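Local coordinates for chitinase (Paenibacillus sp. FPU-7, PDB 5GZT), which probably hydrolyses internal beta-1,4 linkages between N-acetylglucosamine units in chitin and chitodextrins, acting as a family 18 endochitinase, at residues L567-T578 / L590-Y599; G309-V317 / I367-F375. All coordinates share one frame; numbering follows the deposited sequence.

Contact 1 of 2, residues L567-T578 / L590-Y599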
# COMPACT_ATOMS: atom_id res chain seq x y z
N LEU B 567 -13.57 -12.45 -14.03
CA LEU B 567 -12.68 -13.34 -14.75
C LEU B 567 -12.51 -14.66 -14.01
O LEU B 567 -12.55 -15.71 -14.60
CB LEU B 567 -11.29 -12.70 -15.03
CG LEU B 567 -11.22 -11.44 -15.93
CD1 LEU B 567 -9.77 -10.92 -15.94
CD2 LEU B 567 -11.72 -11.71 -17.32
N VAL B 568 -12.30 -14.61 -12.74
CA VAL B 568 -12.19 -15.81 -11.92
C VAL B 568 -13.48 -16.64 -12.08
O VAL B 568 -13.43 -17.83 -12.38
CB VAL B 568 -11.90 -15.45 -10.48
CG1 VAL B 568 -12.05 -16.66 -9.57
CG2 VAL B 568 -10.48 -14.84 -10.32
N ASN B 569 -14.63 -16.00 -11.89
CA ASN B 569 -15.88 -16.73 -11.92
C ASN B 569 -16.21 -17.36 -13.27
O ASN B 569 -16.68 -18.47 -13.28
CB ASN B 569 -17.01 -15.83 -11.44
CG ASN B 569 -16.95 -15.53 -9.92
OD1 ASN B 569 -16.26 -16.17 -9.12
ND2 ASN B 569 -17.69 -14.56 -9.56
N ASN B 570 -15.95 -16.68 -14.40
CA ASN B 570 -16.51 -17.10 -15.65
C ASN B 570 -15.54 -17.18 -16.85
O ASN B 570 -15.94 -17.69 -17.91
CB ASN B 570 -17.70 -16.17 -16.01
CG ASN B 570 -18.81 -16.23 -14.98
OD1 ASN B 570 -19.31 -15.22 -14.43
ND2 ASN B 570 -19.15 -17.42 -14.66
N TYR B 571 -14.28 -16.75 -16.68
CA TYR B 571 -13.38 -16.71 -17.86
C TYR B 571 -12.06 -17.50 -17.74
O TYR B 571 -11.62 -18.12 -18.71
CB TYR B 571 -13.02 -15.28 -18.18
CG TYR B 571 -14.10 -14.42 -18.78
CD1 TYR B 571 -15.07 -13.86 -17.97
CD2 TYR B 571 -14.08 -14.09 -20.11
CE1 TYR B 571 -16.07 -13.06 -18.52
CE2 TYR B 571 -15.08 -13.26 -20.70
CZ TYR B 571 -16.04 -12.72 -19.86
OH TYR B 571 -17.01 -11.87 -20.37
N ILE B 572 -11.37 -17.38 -16.62
CA ILE B 572 -9.96 -17.90 -16.63
C ILE B 572 -10.02 -19.45 -16.66
O ILE B 572 -10.47 -20.10 -15.69
CB ILE B 572 -9.13 -17.45 -15.42
CG1 ILE B 572 -9.03 -15.95 -15.33
CG2 ILE B 572 -7.70 -18.06 -15.53
CD1 ILE B 572 -8.51 -15.40 -13.97
N ASN B 573 -9.64 -20.00 -17.79
CA ASN B 573 -9.71 -21.41 -18.10
C ASN B 573 -11.16 -21.91 -18.05
O ASN B 573 -11.40 -23.06 -17.70
CB ASN B 573 -8.74 -22.24 -17.22
CG ASN B 573 -8.53 -23.65 -17.74
OD1 ASN B 573 -8.53 -23.90 -18.94
ND2 ASN B 573 -8.36 -24.61 -16.81
N LYS B 574 -12.11 -21.04 -18.39
CA LYS B 574 -13.56 -21.36 -18.42
C LYS B 574 -14.18 -20.86 -19.74
O LYS B 574 -13.68 -19.91 -20.38
CB LYS B 574 -14.31 -20.69 -17.27
CG LYS B 574 -13.89 -21.23 -15.92
CD LYS B 574 -14.43 -20.46 -14.78
CE LYS B 574 -14.10 -21.19 -13.51
NZ LYS B 574 -14.57 -20.47 -12.34
N ASN B 575 -15.26 -21.51 -20.15
CA ASN B 575 -16.07 -21.05 -21.26
C ASN B 575 -15.30 -20.82 -22.55
O ASN B 575 -15.52 -19.78 -23.24
CB ASN B 575 -16.86 -19.75 -20.83
CG ASN B 575 -17.96 -19.39 -21.84
OD1 ASN B 575 -18.50 -20.30 -22.46
ND2 ASN B 575 -18.22 -18.08 -22.08
N GLY B 576 -14.37 -21.73 -22.84
CA GLY B 576 -13.53 -21.71 -24.07
C GLY B 576 -12.37 -20.70 -24.04
O GLY B 576 -11.68 -20.53 -25.02
N TYR B 577 -12.12 -20.04 -22.91
CA TYR B 577 -11.02 -19.09 -22.83
C TYR B 577 -9.76 -19.84 -22.30
O TYR B 577 -9.80 -20.44 -21.18
CB TYR B 577 -11.37 -17.90 -21.91
CG TYR B 577 -12.26 -16.87 -22.52
CD1 TYR B 577 -13.61 -17.02 -22.54
CD2 TYR B 577 -11.72 -15.77 -23.16
CE1 TYR B 577 -14.46 -16.08 -23.17
CE2 TYR B 577 -12.54 -14.82 -23.79
CZ TYR B 577 -13.90 -14.97 -23.79
OH TYR B 577 -14.68 -13.98 -24.44
N THR B 578 -8.65 -19.78 -23.06
CA THR B 578 -7.40 -20.44 -22.69
C THR B 578 -6.56 -19.39 -21.95
O THR B 578 -6.44 -18.23 -22.38
CB THR B 578 -6.71 -20.98 -23.94
OG1 THR B 578 -7.55 -21.95 -24.51
CG2 THR B 578 -5.40 -21.59 -23.66
N LEU B 590 -5.87 -14.08 -21.61
CA LEU B 590 -6.78 -15.12 -22.12
C LEU B 590 -7.09 -14.93 -23.58
O LEU B 590 -7.17 -13.76 -24.07
CB LEU B 590 -8.07 -15.01 -21.39
CG LEU B 590 -7.94 -14.97 -19.85
CD1 LEU B 590 -9.37 -14.94 -19.28
CD2 LEU B 590 -7.23 -16.22 -19.35
N PHE B 591 -7.40 -16.03 -24.27
CA PHE B 591 -7.91 -15.89 -25.65
C PHE B 591 -8.82 -17.03 -25.94
O PHE B 591 -8.55 -18.17 -25.51
CB PHE B 591 -6.72 -15.89 -26.63
CG PHE B 591 -7.07 -15.57 -28.07
CD1 PHE B 591 -7.72 -14.40 -28.37
CD2 PHE B 591 -6.60 -16.34 -29.10
CE1 PHE B 591 -8.04 -14.06 -29.72
CE2 PHE B 591 -6.91 -16.06 -30.44
CZ PHE B 591 -7.63 -14.88 -30.75
N ASN B 592 -9.95 -16.75 -26.59
CA ASN B 592 -10.87 -17.78 -27.01
C ASN B 592 -10.98 -17.95 -28.53
O ASN B 592 -11.89 -18.63 -29.00
CB ASN B 592 -12.26 -17.55 -26.42
CG ASN B 592 -13.01 -16.43 -27.10
OD1 ASN B 592 -12.40 -15.56 -27.78
ND2 ASN B 592 -14.31 -16.40 -26.91
N GLY B 593 -10.07 -17.36 -29.28
CA GLY B 593 -10.19 -17.35 -30.71
C GLY B 593 -10.78 -16.03 -31.28
O GLY B 593 -10.70 -15.81 -32.46
N SER B 594 -11.28 -15.12 -30.44
CA SER B 594 -11.85 -13.92 -30.97
C SER B 594 -11.77 -12.79 -29.97
O SER B 594 -11.54 -11.59 -30.33
CB SER B 594 -13.31 -14.24 -31.41
OG SER B 594 -13.95 -13.03 -31.55
N THR B 595 -12.02 -13.10 -28.69
CA THR B 595 -11.76 -12.13 -27.63
C THR B 595 -10.44 -12.36 -26.90
O THR B 595 -10.21 -13.48 -26.40
CB THR B 595 -12.93 -12.15 -26.67
OG1 THR B 595 -14.12 -11.95 -27.43
CG2 THR B 595 -12.79 -11.17 -25.65
N PHE B 596 -9.67 -11.30 -26.76
CA PHE B 596 -8.39 -11.27 -26.06
C PHE B 596 -8.51 -10.43 -24.78
O PHE B 596 -9.06 -9.33 -24.78
CB PHE B 596 -7.29 -10.68 -26.96
CG PHE B 596 -6.03 -10.40 -26.28
CD1 PHE B 596 -5.86 -9.23 -25.63
CD2 PHE B 596 -4.97 -11.33 -26.29
CE1 PHE B 596 -4.68 -8.96 -25.00
CE2 PHE B 596 -3.79 -11.06 -25.64
CZ PHE B 596 -3.64 -9.88 -25.00
N ILE B 597 -8.01 -10.96 -23.67
CA ILE B 597 -8.18 -10.32 -22.37
C ILE B 597 -6.81 -10.23 -21.74
O ILE B 597 -6.19 -11.28 -21.45
CB ILE B 597 -9.13 -11.14 -21.48
CG1 ILE B 597 -10.51 -11.21 -22.11
CG2 ILE B 597 -9.21 -10.53 -20.10
CD1 ILE B 597 -11.62 -12.02 -21.47
N SER B 598 -6.37 -9.02 -21.43
CA SER B 598 -5.15 -8.79 -20.76
C SER B 598 -5.46 -8.50 -19.35
O SER B 598 -6.23 -7.64 -19.12
CB SER B 598 -4.39 -7.58 -21.36
OG SER B 598 -3.40 -7.14 -20.47
N TYR B 599 -4.72 -9.09 -18.41
CA TYR B 599 -5.07 -8.96 -17.02
C TYR B 599 -3.85 -9.16 -16.10
O TYR B 599 -2.70 -9.28 -16.59
CB TYR B 599 -6.28 -9.90 -16.66
CG TYR B 599 -5.97 -11.39 -16.54
CD1 TYR B 599 -5.81 -12.18 -17.67
CD2 TYR B 599 -5.96 -12.05 -15.29
CE1 TYR B 599 -5.52 -13.51 -17.62
CE2 TYR B 599 -5.76 -13.42 -15.25
CZ TYR B 599 -5.53 -14.13 -16.43
OH TYR B 599 -5.29 -15.46 -16.41
O HOH W 1 -15.64 -18.70 -25.69
O HOH W 2 -9.63 -21.43 -26.15
O HOH W 3 -12.81 -21.47 -27.57
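Tyr577 and Asn592 are brought alongside each other by their first torsions: Tyr577 CG swings beside its backbone N (chi1 -78°), whereas Asn592 CG sits between its own backbone N and carbonyl carbon (chi1 75°). Ring and amide planes are only 11° apart. Asn592 CB stands over the centre of the ring, 3.7 Å from the Tyr577 centroid, in a CH-pi contact. Tyr571 CD2 covers the opposite face, so the phenol is sandwiched. Asparagine suits this place because its amide can accept and donate while its flat side lies along the phenol: OD1 makes an Asx turn through Ser594 N, extended to an Asx motif by Thr595 N (2.7 Å to Asn592 OD1), and ND2 donates to a water that bridges to Asn575 O. At the far end of the ring, Tyr577 OH rests 3.4 Å from Thr595 CB.

Ile597 CD1 presses obliquely on Tyr571 CD2 at 3.5 Å and also meets Tyr577 CE2, and Leu590 CD1 lies 3.8 Å from Tyr571 CB. Ile572 CD1 reaches Tyr599 CE2 at 3.6 Å; the branches of Leu567 part, CD1 going to Tyr599 CB and CD2 to Ile597 CG2. The chain between helix and strand comes back through a type I' turn from Lys574 to Tyr577, and Thr578 joins Phe591 as a hydrogen-bonded antiparallel pair, with Thr578 N to Phe591 O at 2.9 Å. A helix, 564-570, packed on an antiparallel sheet in this way is characteristic of the alpha+beta insertion domain that many family 18 chitinases carry between the last two barrel strands.

Contact 2 of 2, residues G309-V317 / I367-F375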
# COMPACT_ATOMS: atom_id res chain seq x y z
N GLY B 309 -12.82 11.97 -3.65
CA GLY B 309 -13.33 13.30 -3.50
C GLY B 309 -13.34 14.02 -4.80
O GLY B 309 -12.55 13.75 -5.68
N ARG B 310 -14.25 15.00 -4.91
CA ARG B 310 -14.43 15.74 -6.14
C ARG B 310 -14.35 17.26 -5.96
O ARG B 310 -14.34 17.81 -4.83
CB ARG B 310 -15.73 15.30 -6.79
CG ARG B 310 -15.72 13.88 -7.37
CD ARG B 310 -14.74 13.81 -8.52
NE ARG B 310 -14.29 12.50 -8.96
CZ ARG B 310 -14.87 11.77 -9.90
NH1 ARG B 310 -15.98 12.16 -10.49
NH2 ARG B 310 -14.32 10.63 -10.28
N ILE B 311 -14.29 17.94 -7.08
CA ILE B 311 -14.25 19.38 -7.03
C ILE B 311 -15.55 20.02 -7.53
O ILE B 311 -15.91 19.89 -8.70
CB ILE B 311 -13.09 19.90 -7.84
CG1 ILE B 311 -11.80 19.24 -7.31
CG2 ILE B 311 -13.02 21.43 -7.76
CD1 ILE B 311 -10.59 19.52 -8.15
N ASN B 312 -16.23 20.74 -6.63
CA ASN B 312 -17.37 21.60 -7.01
C ASN B 312 -17.23 23.06 -6.49
O ASN B 312 -16.99 23.26 -5.30
CB ASN B 312 -18.66 21.04 -6.43
CG ASN B 312 -19.87 21.58 -7.15
OD1 ASN B 312 -19.81 21.92 -8.33
ND2 ASN B 312 -20.99 21.60 -6.45
N ASN B 313 -17.39 24.04 -7.39
CA ASN B 313 -17.18 25.47 -7.04
C ASN B 313 -15.84 25.59 -6.34
O ASN B 313 -15.78 26.12 -5.22
CB ASN B 313 -18.28 26.05 -6.11
CG ASN B 313 -19.69 25.96 -6.69
OD1 ASN B 313 -20.64 25.73 -5.94
ND2 ASN B 313 -19.84 26.15 -8.00
N GLY B 314 -14.81 24.99 -6.94
CA GLY B 314 -13.42 25.12 -6.54
C GLY B 314 -13.08 24.61 -5.19
O GLY B 314 -12.00 24.90 -4.69
N LYS B 315 -14.00 23.84 -4.61
CA LYS B 315 -13.80 23.18 -3.34
C LYS B 315 -14.01 21.64 -3.43
O LYS B 315 -14.67 21.09 -4.32
CB LYS B 315 -14.78 23.73 -2.31
CG LYS B 315 -14.69 25.23 -2.09
CD LYS B 315 -16.08 25.80 -1.83
CE LYS B 315 -16.05 27.27 -1.48
NZ LYS B 315 -17.00 27.49 -0.36
N VAL B 316 -13.51 20.98 -2.41
CA VAL B 316 -13.50 19.56 -2.30
C VAL B 316 -14.75 19.04 -1.58
O VAL B 316 -14.93 19.31 -0.40
CB VAL B 316 -12.25 19.06 -1.53
CG1 VAL B 316 -12.26 17.53 -1.40
CG2 VAL B 316 -10.96 19.56 -2.20
N VAL B 317 -15.48 18.17 -2.29
CA VAL B 317 -16.78 17.63 -1.87
C VAL B 317 -16.85 16.12 -2.03
O VAL B 317 -16.08 15.55 -2.80
CB VAL B 317 -17.89 18.21 -2.74
CG1 VAL B 317 -18.09 19.72 -2.46
CG2 VAL B 317 -17.63 17.98 -4.23
N ILE B 367 -8.37 12.78 -4.49
CA ILE B 367 -9.23 13.79 -5.06
C ILE B 367 -9.07 13.78 -6.48
O ILE B 367 -7.97 13.96 -6.89
CB ILE B 367 -8.84 15.21 -4.51
CG1 ILE B 367 -8.96 15.19 -2.97
CG2 ILE B 367 -9.76 16.28 -5.13
CD1 ILE B 367 -8.31 16.36 -2.29
N GLY B 368 -10.15 13.64 -7.26
CA GLY B 368 -10.01 13.73 -8.71
C GLY B 368 -10.45 12.41 -9.39
O GLY B 368 -11.60 11.95 -9.14
N GLY B 369 -9.60 11.87 -10.29
CA GLY B 369 -9.85 10.60 -10.95
C GLY B 369 -10.24 10.87 -12.39
O GLY B 369 -10.26 12.03 -12.83
N TRP B 370 -10.59 9.81 -13.11
CA TRP B 370 -10.89 9.93 -14.52
C TRP B 370 -12.12 10.75 -14.66
O TRP B 370 -13.07 10.59 -13.89
CB TRP B 370 -11.13 8.53 -15.14
CG TRP B 370 -11.38 8.59 -16.58
CD1 TRP B 370 -12.58 8.43 -17.22
CD2 TRP B 370 -10.41 8.85 -17.59
NE1 TRP B 370 -12.41 8.57 -18.58
CE2 TRP B 370 -11.09 8.82 -18.84
CE3 TRP B 370 -9.02 9.04 -17.58
CZ2 TRP B 370 -10.44 9.01 -20.04
CZ3 TRP B 370 -8.38 9.26 -18.77
CH2 TRP B 370 -9.09 9.26 -19.99
N GLU B 371 -12.10 11.67 -15.61
CA GLU B 371 -13.24 12.54 -15.89
C GLU B 371 -13.62 13.49 -14.73
O GLU B 371 -14.72 14.04 -14.73
CB GLU B 371 -14.44 11.64 -16.29
CG GLU B 371 -15.56 12.34 -17.04
CD GLU B 371 -16.22 11.48 -18.14
OE1 GLU B 371 -16.32 10.24 -17.97
OE2 GLU B 371 -16.63 12.07 -19.18
N ALA B 372 -12.76 13.65 -13.73
CA ALA B 372 -13.02 14.56 -12.63
C ALA B 372 -12.53 15.93 -13.05
O ALA B 372 -11.32 16.14 -13.30
CB ALA B 372 -12.32 14.14 -11.38
N GLU B 373 -13.49 16.85 -13.14
CA GLU B 373 -13.31 18.27 -13.55
C GLU B 373 -12.90 19.14 -12.37
O GLU B 373 -13.05 18.72 -11.17
CB GLU B 373 -14.63 18.81 -14.05
CG GLU B 373 -15.19 17.97 -15.19
CD GLU B 373 -16.49 18.49 -15.79
OE1 GLU B 373 -16.57 18.30 -17.02
OE2 GLU B 373 -17.40 19.00 -15.04
N GLY B 374 -12.42 20.34 -12.71
CA GLY B 374 -12.21 21.35 -11.71
C GLY B 374 -10.78 21.70 -11.35
O GLY B 374 -10.55 22.74 -10.77
N PHE B 375 -9.83 20.80 -11.59
CA PHE B 375 -8.44 21.09 -11.33
C PHE B 375 -7.84 22.29 -12.10
O PHE B 375 -7.05 22.98 -11.52
CB PHE B 375 -7.50 19.87 -11.54
CG PHE B 375 -7.48 18.90 -10.40
CD1 PHE B 375 -7.03 19.27 -9.18
CD2 PHE B 375 -7.96 17.59 -10.57
CE1 PHE B 375 -7.02 18.37 -8.12
CE2 PHE B 375 -7.98 16.72 -9.53
CZ PHE B 375 -7.50 17.09 -8.29
O HOH W 4 -14.34 16.90 -9.57
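Arg310 reaches Gly368 by doubling back: its CB points away from 367-375, but a bend at the second torsion (chi2 -65°) brings the guanidinium round to the Gly368 carbonyl. NE donates to Gly368 O at 2.8 Å, tilted from the carbonyl plane, and NH2 adds a weak bond to the same oxygen. Ala372 CB lies over one face of the guanidinium, 3.5 Å from Arg310 NE, and NH1 forms a salt bridge with Asp322. With an alanine here, Gly368 O is likely to lose both its side-chain donors and Asp322 the charge it pairs with.

Ile311, with CG1 beside the backbone N (chi1 -56°), sets CD1 squarely over the Phe375 ring, 3.7 Å from its centroid, as a CH-pi contact; the same ring stacks with Trp408. Glycine is needed at two places: a CB on Gly374 would collide with Ile311 CG2, and one on Gly368 with Phe375 CE2. A water takes the Ile311 N-H and donates to Glu373 O, bridging the strand backbone to that of the loop.

Val316 CG2 meets Ile367 CD1 at 4.2 Å, the side chains crossing at about a right angle; Val316 also rests on Phe395 of helix 382-398, and Ile367 on strand 403-407. The main chains are still paired at Gly309, whose O accepts from Gly368 N at 2.9 Å. Parallel neighbours that part into a glycine-rich loop are what the second and third strands of a family 18 TIM barrel form, and Ser366, Gly368 and Gly369 match the family's SxGG motif.

Both contacts belong to the first of the two family 18 catalytic regions, yet to different parts of it. Contact 2 comes earlier in the chain and pairs strands 303-312 and 362-368 of the parallel barrel. Contact 1 follows, joining helix 564-570 to the antiparallel sheet that holds strands 578-582, 587-591 and 596-598, inserted between barrel strands 527-532 and 619-623. Their centres are 36 Å apart and their nearest atoms about 17 Å, so they do not touch, and they share no strand or helix. Contact 2 lies within the barrel and contact 1 within the inserted domain, which in many family 18 chitinases walls the substrate cleft at the barrel's C-terminal strand ends, as is probable here.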